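BauA (Acinetobacter baumannii, PDB 6H7F) probably acts as a TonB-dependent outer-membrane receptor that takes up the iron-siderophore complex ferric acinetobactin. Local coordinates at residues G98-N103 against P685-L690. Residues are numbered along the deposited sequence; the frame is centred on the assembly and turned at random.
With OPZ (~{N}-[(4~{S},5~{R})-2-[2-(1~{H}-imidazol-4-yl)ethyl]-5-methyl-3-oxidanylidene-1,2-oxazolidin-4-yl]-2,3-bis(oxidanyl)benzamide), chain G; OPV (~{N}-[(4~{S},5~{S})-2-[2-(1~{H}-imidazol-4-yl)ethyl]-5-methyl-3-oxidanylidene-1,2-oxazolidin-4-yl]-2,3-bis(oxidanyl)benzamide), chain F; EDO (1,2-ethanediol), chain O.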
loop_
_atom_site.group_PDB
_atom_site.type_symbol
_atom_site.label_atom_id
_atom_site.label_comp_id
_atom_site.label_asym_id
_atom_site.label_seq_id
_atom_site.Cartn_x
_atom_site.Cartn_y
_atom_site.Cartn_z
ATOM N N GLY A 98 17.616 -4.167 -10.879
ATOM C CA GLY A 98 18.993 -3.687 -10.709
ATOM C C GLY A 98 20.007 -4.823 -10.772
ATOM O O GLY A 98 21.012 -4.815 -10.078
ATOM N N GLY A 99 19.742 -5.805 -11.632
ATOM C CA GLY A 99 20.734 -6.831 -11.983
ATOM C C GLY A 99 21.886 -6.238 -12.780
ATOM O O GLY A 99 21.824 -5.085 -13.196
ATOM N N TRP A 100 22.944 -7.032 -12.987
ATOM C CA TRP A 100 24.091 -6.584 -13.759
ATOM C C TRP A 100 23.791 -6.688 -15.268
ATOM O O TRP A 100 24.555 -6.174 -16.073
ATOM C CB TRP A 100 25.367 -7.344 -13.365
ATOM C CG TRP A 100 25.206 -8.825 -13.334
ATOM C CD1 TRP A 100 24.816 -9.585 -12.270
ATOM C CD2 TRP A 100 25.414 -9.735 -14.421
ATOM N NE1 TRP A 100 24.787 -10.905 -12.613
ATOM C CE2 TRP A 100 25.123 -11.029 -13.934
ATOM C CE3 TRP A 100 25.793 -9.586 -15.756
ATOM C CZ2 TRP A 100 25.226 -12.169 -14.733
ATOM C CZ3 TRP A 100 25.871 -10.712 -16.555
ATOM C CH2 TRP A 100 25.583 -11.980 -16.050
ATOM N N SER A 101 22.671 -7.330 -15.626
ATOM C CA SER A 101 22.139 -7.303 -17.010
ATOM C C SER A 101 20.639 -7.618 -16.998
ATOM O O SER A 101 20.101 -8.145 -16.014
ATOM C CB SER A 101 22.876 -8.276 -17.907
ATOM O OG SER A 101 22.381 -9.594 -17.734
ATOM N N GLU A 102 19.987 -7.325 -18.120
ATOM C CA GLU A 102 18.674 -7.858 -18.420
ATOM C C GLU A 102 18.776 -9.382 -18.507
ATOM O O GLU A 102 19.855 -9.943 -18.734
ATOM C CB GLU A 102 18.126 -7.243 -19.711
ATOM C CG GLU A 102 17.950 -5.723 -19.648
ATOM C CD GLU A 102 17.086 -5.122 -20.757
ATOM O OE1 GLU A 102 15.960 -5.634 -20.971
ATOM O OE2 GLU A 102 17.548 -4.163 -21.424
ATOM N N ASN A 103 17.642 -10.048 -18.310
ATOM C CA ASN A 103 17.563 -11.470 -18.416
ATOM C C ASN A 103 16.156 -11.857 -18.871
ATOM O O ASN A 103 15.178 -11.665 -18.134
ATOM C CB ASN A 103 17.901 -12.157 -17.098
ATOM C CG ASN A 103 17.989 -13.656 -17.241
ATOM O OD1 ASN A 103 18.605 -14.162 -18.184
ATOM N ND2 ASN A 103 17.355 -14.373 -16.329
ATOM N N PRO A 685 17.985 -16.120 -11.809
ATOM C CA PRO A 685 18.770 -15.262 -12.691
ATOM C C PRO A 685 19.885 -16.038 -13.417
ATOM O O PRO A 685 19.978 -17.268 -13.290
ATOM C CB PRO A 685 19.364 -14.283 -11.672
ATOM C CG PRO A 685 19.686 -15.170 -10.492
ATOM C CD PRO A 685 18.545 -16.174 -10.450
ATOM N N GLN A 686 20.757 -15.305 -14.109
ATOM C CA GLN A 686 21.968 -15.852 -14.691
ATOM C C GLN A 686 23.000 -16.110 -13.579
ATOM O O GLN A 686 23.149 -15.301 -12.657
ATOM C CB GLN A 686 22.484 -14.901 -15.772
ATOM C CG GLN A 686 21.613 -14.876 -17.028
ATOM C CD GLN A 686 22.195 -14.007 -18.124
ATOM O OE1 GLN A 686 23.408 -13.895 -18.268
ATOM N NE2 GLN A 686 21.333 -13.369 -18.906
ATOM N N LEU A 687 23.648 -17.284 -13.652
ATOM C CA LEU A 687 24.931 -17.610 -12.963
ATOM C C LEU A 687 24.688 -18.037 -11.501
ATOM O O LEU A 687 25.375 -18.915 -11.009
ATOM C CB LEU A 687 25.889 -16.417 -13.055
ATOM C CG LEU A 687 26.268 -16.006 -14.482
ATOM C CD1 LEU A 687 27.372 -14.967 -14.478
ATOM C CD2 LEU A 687 26.689 -17.234 -15.315
ATOM N N THR A 688 23.706 -17.422 -10.827
ATOM C CA THR A 688 23.286 -17.860 -9.496
ATOM C C THR A 688 21.890 -18.496 -9.571
ATOM O O THR A 688 21.155 -18.310 -10.555
ATOM C CB THR A 688 23.346 -16.701 -8.493
ATOM O OG1 THR A 688 22.525 -15.626 -8.950
ATOM C CG2 THR A 688 24.753 -16.185 -8.273
ATOM N N ASN A 689 21.531 -19.228 -8.510
ATOM C CA ASN A 689 20.319 -20.058 -8.467
ATOM C C ASN A 689 19.051 -19.191 -8.327
ATOM O O ASN A 689 18.034 -19.504 -8.934
ATOM C CB ASN A 689 20.366 -21.050 -7.307
ATOM C CG ASN A 689 21.503 -22.045 -7.393
ATOM O OD1 ASN A 689 21.950 -22.550 -6.359
ATOM N ND2 ASN A 689 21.917 -22.387 -8.614
ATOM N N LEU A 690 19.103 -18.146 -7.489
ATOM C CA LEU A 690 17.874 -17.410 -7.039
ATOM C C LEU A 690 18.149 -15.910 -6.965
ATOM O O LEU A 690 19.223 -15.481 -6.580
ATOM C CB LEU A 690 17.425 -17.890 -5.654
ATOM C CG LEU A 690 17.060 -19.369 -5.512
ATOM C CD1 LEU A 690 16.715 -19.688 -4.063
ATOM C CD2 LEU A 690 15.895 -19.740 -6.400
HETATM C CAJ OPZ G . 31.637 -17.801 -21.905
HETATM N NAM OPZ G . 32.504 -18.764 -21.568
HETATM C CAI OPZ G . 33.739 -18.259 -21.671
HETATM N NAO OPZ G . 33.643 -16.982 -22.068
HETATM C CAT OPZ G . 32.347 -16.711 -22.206
HETATM C CAK OPZ G . 31.759 -15.341 -22.653
HETATM C CAL OPZ G . 31.436 -14.460 -21.426
HETATM N NAY OPZ G . 30.782 -15.284 -20.356
HETATM C C OPZ G . 31.317 -15.800 -19.240
HETATM O O OPZ G . 32.496 -15.680 -18.904
HETATM O OG1 OPZ G . 29.299 -15.738 -20.402
HETATM C CB OPZ G . 29.021 -16.059 -19.048
HETATM C CG2 OPZ G . 28.612 -14.785 -18.305
HETATM C CA OPZ G . 30.377 -16.590 -18.563
HETATM N N OPZ G . 30.496 -16.528 -17.091
HETATM C CAQ OPZ G . 30.326 -17.644 -16.371
HETATM O OAB OPZ G . 29.972 -18.697 -16.883
HETATM C CAV OPZ G . 30.393 -17.518 -14.982
HETATM C CAH OPZ G . 30.071 -18.605 -14.151
HETATM C CAF OPZ G . 30.106 -18.471 -12.760
HETATM C CAG OPZ G . 30.443 -17.237 -12.184
HETATM C CAS OPZ G . 30.746 -16.164 -13.020
HETATM O OAD OPZ G . 31.101 -14.945 -12.577
HETATM C CAU OPZ G . 30.717 -16.314 -14.390
HETATM O OAE OPZ G . 31.031 -15.245 -15.164
HETATM C CAJ OPV F . 32.337 -18.652 -21.316
HETATM N NAM OPV F . 33.461 -19.371 -21.280
HETATM C CAI OPV F . 34.471 -18.587 -21.673
HETATM N NAO OPV F . 33.978 -17.377 -21.954
HETATM C CAT OPV F . 32.670 -17.432 -21.727
HETATM C CAK OPV F . 31.683 -16.259 -21.924
HETATM C CAL OPV F . 31.464 -15.506 -20.598
HETATM N NAY OPV F . 30.526 -16.236 -19.670
HETATM C C OPV F . 30.855 -17.273 -18.901
HETATM O O OPV F . 31.983 -17.760 -18.837
HETATM O OG1 OPV F . 29.017 -15.921 -19.434
HETATM C CB OPV F . 28.529 -17.057 -18.696
HETATM C CG2 OPV F . 27.783 -18.028 -19.619
HETATM C CA OPV F . 29.796 -17.703 -18.111
HETATM N N OPV F . 30.023 -17.251 -16.716
HETATM C CAQ OPV F . 30.178 -18.154 -15.741
HETATM O OAB OPV F . 30.029 -19.353 -15.948
HETATM C CAV OPV F . 30.328 -17.705 -14.423
HETATM C CAH OPV F . 30.043 -18.643 -13.418
HETATM C CAF OPV F . 30.133 -18.301 -12.063
HETATM C CAG OPV F . 30.514 -17.003 -11.693
HETATM C CAS OPV F . 30.792 -16.074 -12.692
HETATM O OAD OPV F . 31.179 -14.811 -12.451
HETATM C CAU OPV F . 30.703 -16.407 -14.027
HETATM O OAE OPV F . 31.014 -15.415 -14.924
HETATM C C1 EDO O . 21.687 -27.647 -5.907
HETATM O O1 EDO O . 20.778 -28.374 -6.725
HETATM C C2 EDO O . 22.158 -26.472 -6.725
HETATM O O2 EDO O . 21.046 -25.603 -6.985
HETATM O O HOH W 1 23.050 -12.852 -11.242
HETATM O O HOH W 2 23.324 -11.310 -19.871
HETATM O O HOH W 3 21.429 -11.583 -21.356
#
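Gln686 is tied to Asn103 by one direct hydrogen bond and to Trp100 and Ser101 through waters, in a seam bridged largely by water beside a bound ferric siderophore. The direct bond runs from Gln686 NE2 to Asn103 OD1 at 2.9 Å and is nearly straight at the hydrogen (163°). It is lopsided, however: the oxygen lies in the plane of the glutamine amide, whereas the donor stands above the asparagine carbonyl plane, with the two amides turned 70° apart. CG of Asn103 lies opposite the backbone N (chi1 -173°), which carries OD1 across to the glutamine, while ND2 is held by Asn94. The extended Gln686 chain brings its amide past the indole at about a right angle, OE1 lying 3.6 Å from Trp100 CH2.

One water accepts from Trp100 NE1 and donates to Gln686 O, tying indole to backbone; another links Ser101 OG to Gln686 NE2, and a third, also at NE2, reaches Glu102 O only weakly. NE2 has two hydrogens: one serves Asn103 OD1, so these two waters must share the other as alternative partners. The Ser101 hydroxyl also donates to Glu102 O at 2.7 Å.

The apolar part is small: Leu687 CD1 meets Trp100 CZ2 at 3.5 Å. OPZ and OPV overlap in one place, and Leu687 meets whichever is present, CD1 near the catechol ring and CD2 near the amide. Trp100 and Leu687 both touch the bound siderophore FV8, so this seam forms part of the wall of its binding site.

As in TonB-dependent receptors generally, a plug fills a beta-barrel, and here a plug loop between strands 91-92 and 105-106 meets the loop joining strands 682-683 and 691-692, with Tyr128 edge-to-face with Trp100 and strand 258-259 alongside Thr688 and Leu690.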